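Local coordinates for protein adenylation domain (Streptomyces sp., PDB 5N9X) that is an adenylation domain of the ANL superfamily of AMP-binding enzymes, modelled with ATP and threonine bound, at residues Arg193-Ser198 against Leu278-Phe283; Thr242-Arg247 against Leu269-Asp274; Ile433-Val438 against Val453-Phe458. All coordinates share one frame; numbering follows the deposited sequence.

Contact 1 (Arg193-Ser198 against Leu278-Phe283); sequences RLFSFS and LRYVVF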
loop_
_atom_site.group_PDB
_atom_site.type_symbol
_atom_site.label_atom_id
_atom_site.label_comp_id
_atom_site.label_asym_id
_atom_site.label_seq_id
_atom_site.Cartn_x
_atom_site.Cartn_y
_atom_site.Cartn_z
ATOM N N ARG A 193 7.833 -17.290 8.943
ATOM C CA ARG A 193 7.260 -18.089 10.022
ATOM C C ARG A 193 5.876 -17.644 10.511
ATOM O O ARG A 193 5.157 -18.431 11.127
ATOM C CB ARG A 193 8.230 -18.133 11.209
ATOM C CG ARG A 193 9.303 -19.197 11.058
ATOM C CD ARG A 193 10.357 -19.119 12.149
ATOM N NE ARG A 193 11.303 -20.235 12.086
ATOM C CZ ARG A 193 12.578 -20.163 12.474
ATOM N NH1 ARG A 193 13.069 -19.023 12.945
ATOM N NH2 ARG A 193 13.369 -21.226 12.389
ATOM N N LEU A 194 5.489 -16.402 10.253
ATOM C CA LEU A 194 4.165 -15.956 10.683
ATOM C C LEU A 194 3.053 -16.353 9.707
ATOM O O LEU A 194 1.892 -16.494 10.084
ATOM C CB LEU A 194 4.153 -14.442 10.895
ATOM C CG LEU A 194 4.985 -13.934 12.078
ATOM C CD1 LEU A 194 5.368 -12.462 11.887
ATOM C CD2 LEU A 194 4.244 -14.128 13.391
ATOM N N PHE A 195 3.412 -16.501 8.442
ATOM C CA PHE A 195 2.463 -16.909 7.424
ATOM C C PHE A 195 2.846 -18.337 7.056
ATOM O O PHE A 195 4.012 -18.716 7.209
ATOM C CB PHE A 195 2.546 -16.006 6.180
ATOM C CG PHE A 195 1.884 -14.641 6.314
ATOM C CD1 PHE A 195 0.518 -14.484 6.128
ATOM C CD2 PHE A 195 2.650 -13.500 6.552
ATOM C CE1 PHE A 195 -0.077 -13.222 6.211
ATOM C CE2 PHE A 195 2.053 -12.229 6.632
ATOM C CZ PHE A 195 0.693 -12.099 6.467
ATOM N N SER A 196 1.899 -19.109 6.534
ATOM C CA SER A 196 2.226 -20.404 5.925
ATOM C C SER A 196 1.936 -20.419 4.416
ATOM O O SER A 196 0.845 -20.810 3.987
ATOM C CB SER A 196 1.446 -21.512 6.634
ATOM O OG SER A 196 1.695 -22.775 6.052
ATOM N N PHE A 197 2.907 -19.977 3.621
ATOM C CA PHE A 197 2.769 -19.930 2.161
ATOM C C PHE A 197 3.338 -21.153 1.441
ATOM O O PHE A 197 4.360 -21.701 1.838
ATOM C CB PHE A 197 3.452 -18.667 1.605
ATOM C CG PHE A 197 2.871 -17.390 2.132
ATOM C CD1 PHE A 197 1.490 -17.203 2.148
ATOM C CD2 PHE A 197 3.690 -16.362 2.577
ATOM C CE1 PHE A 197 0.934 -16.029 2.631
ATOM C CE2 PHE A 197 3.141 -15.176 3.047
ATOM C CZ PHE A 197 1.765 -15.009 3.080
ATOM N N SER A 198 2.702 -21.551 0.343
ATOM C CA SER A 198 3.251 -22.626 -0.476
ATOM C C SER A 198 3.027 -22.372 -1.961
ATOM O O SER A 198 2.243 -21.493 -2.345
ATOM C CB SER A 198 2.637 -23.976 -0.088
ATOM O OG SER A 198 1.497 -24.247 -0.858
ATOM N N LEU A 278 -10.173 -19.464 0.334
ATOM C CA LEU A 278 -9.447 -18.372 1.006
ATOM C C LEU A 278 -8.729 -18.830 2.283
ATOM O O LEU A 278 -9.361 -19.336 3.217
ATOM C CB LEU A 278 -10.386 -17.210 1.356
ATOM C CG LEU A 278 -10.103 -15.876 0.646
ATOM C CD1 LEU A 278 -10.976 -14.746 1.171
ATOM C CD2 LEU A 278 -8.646 -15.526 0.781
ATOM N N ARG A 279 -7.409 -18.652 2.316
ATOM C CA ARG A 279 -6.623 -19.012 3.495
ATOM C C ARG A 279 -6.257 -17.779 4.293
ATOM O O ARG A 279 -6.272 -17.811 5.512
ATOM C CB ARG A 279 -5.346 -19.789 3.116
ATOM C CG ARG A 279 -5.565 -21.037 2.301
ATOM C CD ARG A 279 -4.243 -21.579 1.768
ATOM N NE ARG A 279 -3.400 -22.092 2.841
ATOM C CZ ARG A 279 -2.200 -21.608 3.169
ATOM N NH1 ARG A 279 -1.684 -20.565 2.511
ATOM N NH2 ARG A 279 -1.516 -22.154 4.175
ATOM N N TYR A 280 -5.932 -16.691 3.602
ATOM C CA TYR A 280 -5.556 -15.446 4.280
ATOM C C TYR A 280 -6.202 -14.226 3.667
ATOM O O TYR A 280 -6.222 -14.064 2.455
ATOM C CB TYR A 280 -4.041 -15.224 4.246
ATOM C CG TYR A 280 -3.187 -16.179 5.031
ATOM C CD1 TYR A 280 -3.016 -16.020 6.402
ATOM C CD2 TYR A 280 -2.502 -17.204 4.392
ATOM C CE1 TYR A 280 -2.201 -16.887 7.134
ATOM C CE2 TYR A 280 -1.684 -18.069 5.087
ATOM C CZ TYR A 280 -1.534 -17.916 6.465
ATOM O OH TYR A 280 -0.714 -18.786 7.161
ATOM N N VAL A 281 -6.711 -13.349 4.507
ATOM C CA VAL A 281 -6.983 -11.997 4.062
ATOM C C VAL A 281 -6.069 -11.079 4.866
ATOM O O VAL A 281 -6.095 -11.096 6.071
ATOM C CB VAL A 281 -8.443 -11.601 4.229
ATOM C CG1 VAL A 281 -8.758 -10.388 3.366
ATOM C CG2 VAL A 281 -9.334 -12.759 3.829
ATOM N N VAL A 282 -5.248 -10.307 4.173
ATOM C CA VAL A 282 -4.272 -9.445 4.809
ATOM C C VAL A 282 -4.726 -8.036 4.590
ATOM O O VAL A 282 -5.037 -7.673 3.469
ATOM C CB VAL A 282 -2.836 -9.651 4.232
ATOM C CG1 VAL A 282 -1.904 -8.536 4.666
ATOM C CG2 VAL A 282 -2.276 -10.986 4.644
ATOM N N PHE A 283 -4.782 -7.249 5.658
ATOM C CA PHE A 283 -5.168 -5.853 5.563
ATOM C C PHE A 283 -3.937 -4.993 5.652
ATOM O O PHE A 283 -3.026 -5.292 6.440
ATOM C CB PHE A 283 -6.135 -5.464 6.690
ATOM C CG PHE A 283 -7.368 -6.311 6.749
ATOM C CD1 PHE A 283 -7.342 -7.554 7.375
ATOM C CD2 PHE A 283 -8.554 -5.872 6.186
ATOM C CE1 PHE A 283 -8.481 -8.346 7.444
ATOM C CE2 PHE A 283 -9.711 -6.662 6.259
ATOM C CZ PHE A 283 -9.674 -7.896 6.887
#

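Contact 2 (Thr242-Arg247 against Leu269-Asp274); sequences TARVVR and LGEGID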
loop_
_atom_site.group_PDB
_atom_site.type_symbol
_atom_site.label_atom_id
_atom_site.label_comp_id
_atom_site.label_asym_id
_atom_site.label_seq_id
_atom_site.Cartn_x
_atom_site.Cartn_y
_atom_site.Cartn_z
ATOM N N THR A 242 -15.631 -8.533 -8.554
ATOM C CA THR A 242 -14.371 -8.778 -7.890
ATOM C C THR A 242 -14.527 -9.988 -6.987
ATOM O O THR A 242 -13.746 -10.946 -7.046
ATOM C CB THR A 242 -13.947 -7.540 -7.077
ATOM O OG1 THR A 242 -13.750 -6.443 -7.974
ATOM C CG2 THR A 242 -12.688 -7.810 -6.257
ATOM N N ALA A 243 -15.551 -9.938 -6.149
ATOM C CA ALA A 243 -15.905 -11.092 -5.339
ATOM C C ALA A 243 -16.015 -12.368 -6.193
ATOM O O ALA A 243 -15.509 -13.414 -5.812
ATOM C CB ALA A 243 -17.208 -10.829 -4.588
ATOM N N ARG A 244 -16.639 -12.279 -7.359
ATOM C CA ARG A 244 -16.916 -13.481 -8.128
ATOM C C ARG A 244 -15.634 -14.085 -8.695
ATOM O O ARG A 244 -15.439 -15.300 -8.662
ATOM C CB ARG A 244 -17.952 -13.177 -9.215
ATOM C CG ARG A 244 -19.367 -13.490 -8.738
ATOM C CD ARG A 244 -20.397 -12.378 -8.987
ATOM N NE ARG A 244 -20.919 -12.339 -10.346
ATOM C CZ ARG A 244 -22.063 -11.755 -10.702
ATOM N NH1 ARG A 244 -22.842 -11.169 -9.803
ATOM N NH2 ARG A 244 -22.439 -11.770 -11.971
ATOM N N VAL A 245 -14.734 -13.233 -9.159
ATOM C CA VAL A 245 -13.418 -13.682 -9.593
ATOM C C VAL A 245 -12.641 -14.331 -8.445
ATOM O O VAL A 245 -11.974 -15.361 -8.619
ATOM C CB VAL A 245 -12.604 -12.511 -10.168
ATOM C CG1 VAL A 245 -11.138 -12.907 -10.346
ATOM C CG2 VAL A 245 -13.222 -12.040 -11.474
ATOM N N VAL A 246 -12.745 -13.738 -7.260
ATOM C CA VAL A 246 -12.019 -14.254 -6.104
ATOM C C VAL A 246 -12.411 -15.708 -5.782
ATOM O O VAL A 246 -11.551 -16.548 -5.490
ATOM C CB VAL A 246 -12.241 -13.367 -4.870
ATOM C CG1 VAL A 246 -11.905 -14.107 -3.577
ATOM C CG2 VAL A 246 -11.446 -12.071 -5.013
ATOM N N ARG A 247 -13.706 -16.011 -5.853
ATOM C CA ARG A 247 -14.161 -17.386 -5.704
ATOM C C ARG A 247 -13.710 -18.206 -6.903
ATOM O O ARG A 247 -12.978 -19.189 -6.750
ATOM C CB ARG A 247 -15.683 -17.449 -5.543
ATOM C CG ARG A 247 -16.283 -18.837 -5.724
ATOM C CD ARG A 247 -17.273 -18.834 -6.869
ATOM N NE ARG A 247 -18.567 -18.299 -6.467
ATOM C CZ ARG A 247 -19.360 -17.589 -7.263
ATOM N NH1 ARG A 247 -18.985 -17.322 -8.510
ATOM N NH2 ARG A 247 -20.517 -17.128 -6.813
ATOM N N LEU A 269 -21.560 -10.885 1.087
ATOM C CA LEU A 269 -22.739 -11.132 1.904
ATOM C C LEU A 269 -24.048 -10.972 1.125
ATOM O O LEU A 269 -25.003 -11.731 1.343
ATOM C CB LEU A 269 -22.744 -10.210 3.125
ATOM C CG LEU A 269 -21.997 -10.642 4.393
ATOM C CD1 LEU A 269 -20.732 -11.414 4.082
ATOM C CD2 LEU A 269 -21.683 -9.440 5.311
ATOM N N GLY A 270 -24.108 -9.991 0.229
ATOM C CA GLY A 270 -25.323 -9.762 -0.548
ATOM C C GLY A 270 -25.669 -10.887 -1.527
ATOM O O GLY A 270 -26.788 -11.407 -1.534
ATOM N N GLU A 271 -24.703 -11.269 -2.354
ATOM C CA GLU A 271 -24.886 -12.367 -3.291
ATOM C C GLU A 271 -24.735 -13.747 -2.594
ATOM O O GLU A 271 -25.055 -14.783 -3.162
ATOM C CB GLU A 271 -23.898 -12.209 -4.460
ATOM C CG GLU A 271 -24.032 -13.272 -5.554
ATOM C CD GLU A 271 -23.610 -12.775 -6.926
ATOM O OE1 GLU A 271 -24.101 -11.697 -7.338
ATOM O OE2 GLU A 271 -22.802 -13.475 -7.582
ATOM N N GLY A 272 -24.262 -13.757 -1.354
ATOM C CA GLY A 272 -24.113 -15.009 -0.628
ATOM C C GLY A 272 -22.984 -15.861 -1.172
ATOM O O GLY A 272 -23.073 -17.091 -1.269
ATOM N N ILE A 273 -21.899 -15.207 -1.531
ATOM C CA ILE A 273 -20.801 -15.945 -2.106
ATOM C C ILE A 273 -20.032 -16.732 -1.034
ATOM O O ILE A 273 -19.861 -16.271 0.105
ATOM C CB ILE A 273 -19.873 -15.008 -2.868
ATOM C CG1 ILE A 273 -20.652 -14.321 -3.995
ATOM C CG2 ILE A 273 -18.684 -15.773 -3.411
ATOM C CD1 ILE A 273 -19.885 -13.165 -4.670
ATOM N N ASP A 274 -19.599 -17.937 -1.376
ATOM C CA ASP A 274 -18.750 -18.673 -0.454
ATOM C C ASP A 274 -17.318 -18.641 -0.979
ATOM O O ASP A 274 -17.092 -18.630 -2.191
ATOM C CB ASP A 274 -19.254 -20.111 -0.267
ATOM C CG ASP A 274 -18.630 -20.792 0.950
ATOM O OD1 ASP A 274 -18.535 -20.146 2.031
ATOM O OD2 ASP A 274 -18.236 -21.976 0.827
#

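Contact 3 (Ile433-Val438 against Val453-Phe458); sequences IELSDV and VWVHEF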
loop_
_atom_site.group_PDB
_atom_site.type_symbol
_atom_site.label_atom_id
_atom_site.label_comp_id
_atom_site.label_asym_id
_atom_site.label_seq_id
_atom_site.Cartn_x
_atom_site.Cartn_y
_atom_site.Cartn_z
ATOM N N ILE A 433 -7.340 18.739 18.546
ATOM C CA ILE A 433 -8.328 17.927 17.868
ATOM C C ILE A 433 -7.698 16.723 17.189
ATOM O O ILE A 433 -6.750 16.849 16.400
ATOM C CB ILE A 433 -9.108 18.752 16.835
ATOM C CG1 ILE A 433 -9.822 19.920 17.520
ATOM C CG2 ILE A 433 -10.117 17.883 16.103
ATOM C CD1 ILE A 433 -10.160 21.088 16.614
ATOM N N GLU A 434 -8.233 15.559 17.532
ATOM C CA GLU A 434 -7.996 14.337 16.788
ATOM C C GLU A 434 -8.923 14.298 15.585
ATOM O O GLU A 434 -10.071 13.875 15.726
ATOM C CB GLU A 434 -8.248 13.123 17.673
ATOM C CG GLU A 434 -7.531 13.207 18.991
ATOM C CD GLU A 434 -6.062 12.925 18.852
ATOM O OE1 GLU A 434 -5.695 12.160 17.934
ATOM O OE2 GLU A 434 -5.275 13.472 19.658
ATOM N N LEU A 435 -8.446 14.749 14.423
ATOM C CA LEU A 435 -9.279 14.802 13.221
ATOM C C LEU A 435 -9.885 13.419 12.951
ATOM O O LEU A 435 -11.050 13.289 12.565
ATOM C CB LEU A 435 -8.464 15.298 12.016
ATOM C CG LEU A 435 -8.007 16.777 12.081
ATOM C CD1 LEU A 435 -7.027 17.135 10.987
ATOM C CD2 LEU A 435 -9.171 17.760 12.074
ATOM N N SER A 436 -9.093 12.385 13.198
ATOM C CA SER A 436 -9.519 11.014 12.979
ATOM C C SER A 436 -10.676 10.558 13.889
ATOM O O SER A 436 -11.490 9.743 13.476
ATOM C CB SER A 436 -8.310 10.089 13.143
ATOM O OG SER A 436 -8.668 8.744 12.919
ATOM N N ASP A 437 -10.743 11.080 15.111
ATOM C CA ASP A 437 -11.893 10.839 16.008
ATOM C C ASP A 437 -13.192 11.489 15.535
ATOM O O ASP A 437 -14.283 10.922 15.698
ATOM C CB ASP A 437 -11.604 11.352 17.416
ATOM C CG ASP A 437 -10.554 10.535 18.143
ATOM O OD1 ASP A 437 -9.966 9.600 17.541
ATOM O OD2 ASP A 437 -10.295 10.864 19.325
ATOM N N VAL A 438 -13.086 12.691 14.976
ATOM C CA VAL A 438 -14.253 13.368 14.407
ATOM C C VAL A 438 -14.804 12.545 13.264
ATOM O O VAL A 438 -16.023 12.388 13.100
ATOM C CB VAL A 438 -13.915 14.761 13.866
ATOM C CG1 VAL A 438 -15.181 15.576 13.720
ATOM C CG2 VAL A 438 -12.891 15.438 14.763
ATOM N N VAL A 453 -12.282 14.674 7.646
ATOM C CA VAL A 453 -12.438 15.877 8.447
ATOM C C VAL A 453 -11.109 16.608 8.507
ATOM O O VAL A 453 -10.083 15.992 8.807
ATOM C CB VAL A 453 -12.919 15.566 9.887
ATOM C CG1 VAL A 453 -13.014 16.850 10.710
ATOM C CG2 VAL A 453 -14.251 14.839 9.877
ATOM N N TRP A 454 -11.103 17.904 8.209
ATOM C CA TRP A 454 -9.857 18.672 8.316
ATOM C C TRP A 454 -10.061 20.129 8.745
ATOM O O TRP A 454 -11.178 20.631 8.773
ATOM C CB TRP A 454 -9.082 18.619 6.987
ATOM C CG TRP A 454 -9.646 19.437 5.880
ATOM C CD1 TRP A 454 -9.153 20.619 5.387
ATOM C CD2 TRP A 454 -10.799 19.129 5.098
ATOM N NE1 TRP A 454 -9.934 21.059 4.344
ATOM C CE2 TRP A 454 -10.952 20.168 4.147
ATOM C CE3 TRP A 454 -11.732 18.081 5.117
ATOM C CZ2 TRP A 454 -11.992 20.181 3.219
ATOM C CZ3 TRP A 454 -12.766 18.093 4.203
ATOM C CH2 TRP A 454 -12.894 19.139 3.265
ATOM N N VAL A 455 -8.972 20.785 9.117
ATOM C CA VAL A 455 -9.001 22.224 9.318
ATOM C C VAL A 455 -8.840 22.904 7.959
ATOM O O VAL A 455 -7.911 22.633 7.224
ATOM C CB VAL A 455 -7.912 22.695 10.307
ATOM C CG1 VAL A 455 -7.983 24.219 10.503
ATOM C CG2 VAL A 455 -8.099 21.994 11.650
ATOM N N HIS A 456 -9.785 23.754 7.600
ATOM C CA HIS A 456 -9.693 24.437 6.312
ATOM C C HIS A 456 -9.423 25.920 6.485
ATOM O O HIS A 456 -10.097 26.584 7.270
ATOM C CB HIS A 456 -10.980 24.236 5.520
ATOM C CG HIS A 456 -10.867 24.610 4.082
ATOM N ND1 HIS A 456 -10.293 23.780 3.141
ATOM C CD2 HIS A 456 -11.290 25.706 3.414
ATOM C CE1 HIS A 456 -10.358 24.355 1.958
ATOM N NE2 HIS A 456 -10.958 25.524 2.094
ATOM N N GLU A 457 -8.452 26.445 5.751
ATOM C CA GLU A 457 -8.213 27.881 5.796
ATOM C C GLU A 457 -9.141 28.596 4.817
ATOM O O GLU A 457 -8.927 28.567 3.611
ATOM C CB GLU A 457 -6.748 28.200 5.491
ATOM C CG GLU A 457 -6.170 29.312 6.354
ATOM C CD GLU A 457 -4.911 29.934 5.755
ATOM O OE1 GLU A 457 -5.040 31.024 5.150
ATOM O OE2 GLU A 457 -3.802 29.362 5.905
ATOM N N PHE A 458 -10.198 29.206 5.339
ATOM C CA PHE A 458 -11.156 29.916 4.497
ATOM C C PHE A 458 -10.483 31.216 4.083
ATOM O O PHE A 458 -10.576 31.671 2.940
ATOM C CB PHE A 458 -12.468 30.171 5.249
ATOM C CG PHE A 458 -13.332 28.948 5.395
ATOM C CD1 PHE A 458 -13.120 28.057 6.438
ATOM C CD2 PHE A 458 -14.352 28.685 4.484
ATOM C CE1 PHE A 458 -13.903 26.921 6.574
ATOM C CE2 PHE A 458 -15.144 27.549 4.616
ATOM C CZ PHE A 458 -14.914 26.666 5.667
#

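Contact 1 (Arg193-Ser198 against Leu278-Phe283)
Arg279 and Tyr280, neighbours on the way into strand 280-284, grip the backbone of Ser196 at both its N-H and its carbonyl oxygen. The guanidinium of Arg279 meets Ser196 O end-on, with both terminal nitrogens on the one oxygen: Arg279 NH2 lies 2.7 Å from Ser196 O and in the carbonyl plane, while NH1, at 2.9 Å from the same oxygen, is tilted from that plane. The acceptor lies in the guanidinium plane. A bend at chi3 (68°) turns the end of the otherwise outstretched arginine onto the carbonyl, and NH1 also forms a salt bridge with Asp201. At the other end of the residue, Ser196 N donates to Tyr280 OH over 2.7 Å, with an N-H...O angle of 155°.

Around these bonds the rings close up. Phe195 turns its edge to the face of Tyr280, a T-shaped pair with centroids 5.2 Å apart and planes at 70°; its CD1 sits over the rim of the tyrosine ring. Phe195 CE1 also reaches Val282 CG2 at 3.5 Å. Phe197 makes a more offset edge-to-face pair with Tyr280, Phe197 CE1 being 4.0 Å from Tyr280 CD2. Trp216 and Phe322 also meet Phe195, widening the aromatic cluster.

Ser196 thus has both its N-H and its carbonyl oxygen bonded to side chains, and a stretch without regular secondary structure is held, by polar bonds and aromatic packing together, against side chains that rise from strand 280-284 and the residue before it. The shared carbonyl and Asp201 probably both stabilise the positive charge of Arg279.

Contact 2 (Thr242-Arg247 against Leu269-Asp274)
Arg244 and Glu271 make the charged part of this contact, a salt bridge with Arg244 NH1 2.8 Å from Glu271 OE1. As a hydrogen bond it is weak, the N-H...O angle being only 118°, and the guanidinium and carboxylate planes stand 42° apart. The arginine chain bends at chi2 and chi3 and passes across the glutamate at about a right angle. Glu271 reaches over with CG anti to its backbone N (chi1 -177°) and the rest of the chain extended. Arg247 NH2 stays 4.4 Å from Glu271 OE2, too long for a salt bridge, though the charges may still attract.

Both helices, 239-248 and 258-271, belong to the large AMP-binding part of the chain, with strand 253-256 between them in the sequence. Helix 258-271 ends here: Gly272, with positive phi, is the first residue to leave helical geometry, and the chain then passes beside helix 239-248.

The apolar part centres on Ile273. Ile273 CD1 lies 3.6 Å from Ala243 CB, while Ile273 CG2 is 4.0 Å from Arg247 NE, the isoleucine and Arg247 crossing at about a right angle. Arg247 CG also packs 3.6 Å from Asp274 O; the carboxylate of Asp274 is salt-bridged to Arg299 of helix 290-300.

Contact 3 (Ile433-Val438 against Val453-Phe458)
Leu435 and Val453 bring the two backbones closest, with CA atoms 5.8 Å apart, just where strand 431-434 gives way to helix 435-443 after Glu434 at the N-cap position; no hydrogen bond joins the two segments.

Leu435 lies against the backbone of strand 450-457 as much as against its side chains. Leu435 CB is 3.7 Å from Val453 O and Leu435 CD2 3.9 Å from Trp454 CA; Leu435 CD2 also stands 4.4 Å from Val455 CG2, a looser touch along the strand. With CG beside the backbone N (chi1 -68°), the branched end is carried along the strand from Val453 towards Val455.

Together these elements form part of the small C-terminal domain found in AMP-binding enzymes, in which strand 450-457 is an outer strand of a three-stranded sheet, beside strand 463-470, and helix 435-443 packs against it.

One turn further along the helix, Val438 meets Val453. Both methyls of Val453 bear on it, Val453 CG1 at 3.9 Å from Val438 CB, and the two side chains cross at about a right angle. Leu493 and Pro499 also border Val438, while Leu465 of the adjacent strand touches Val453.

The CB of Trp454 points away from 433-438, and its side chain touches Arg518, Val521 and Ala522 of helix 518-528. Trp454 NE1 donates to His456 ND1 over 3.0 Å, the indole nitrogen lying close to the imidazole plane, and His456 NE2 is hydrogen-bonded to Asp526.

From the N terminus, the chain leaves helix 181-191 and passes through 193-198, which waits some 80 residues for strand 280-284 to close contact 1. Contact 2 opens and closes within that long loop: helix 239-248 is followed by strand 253-256 and helix 258-271, and the exit of the latter returns to the former just before the chain enters strand 280-284. Contact 1 thus ties the loop after helix 181-191 to strand 280-284, and contact 2, its centre about 20 Å away, ties helix 239-248 to the end of helix 258-271. Contact 3 comes later, in series with both, and closes a short loop in the C-terminal domain between helix 435-443 and strand 450-457. Its centre lies about 36 Å from either of the others.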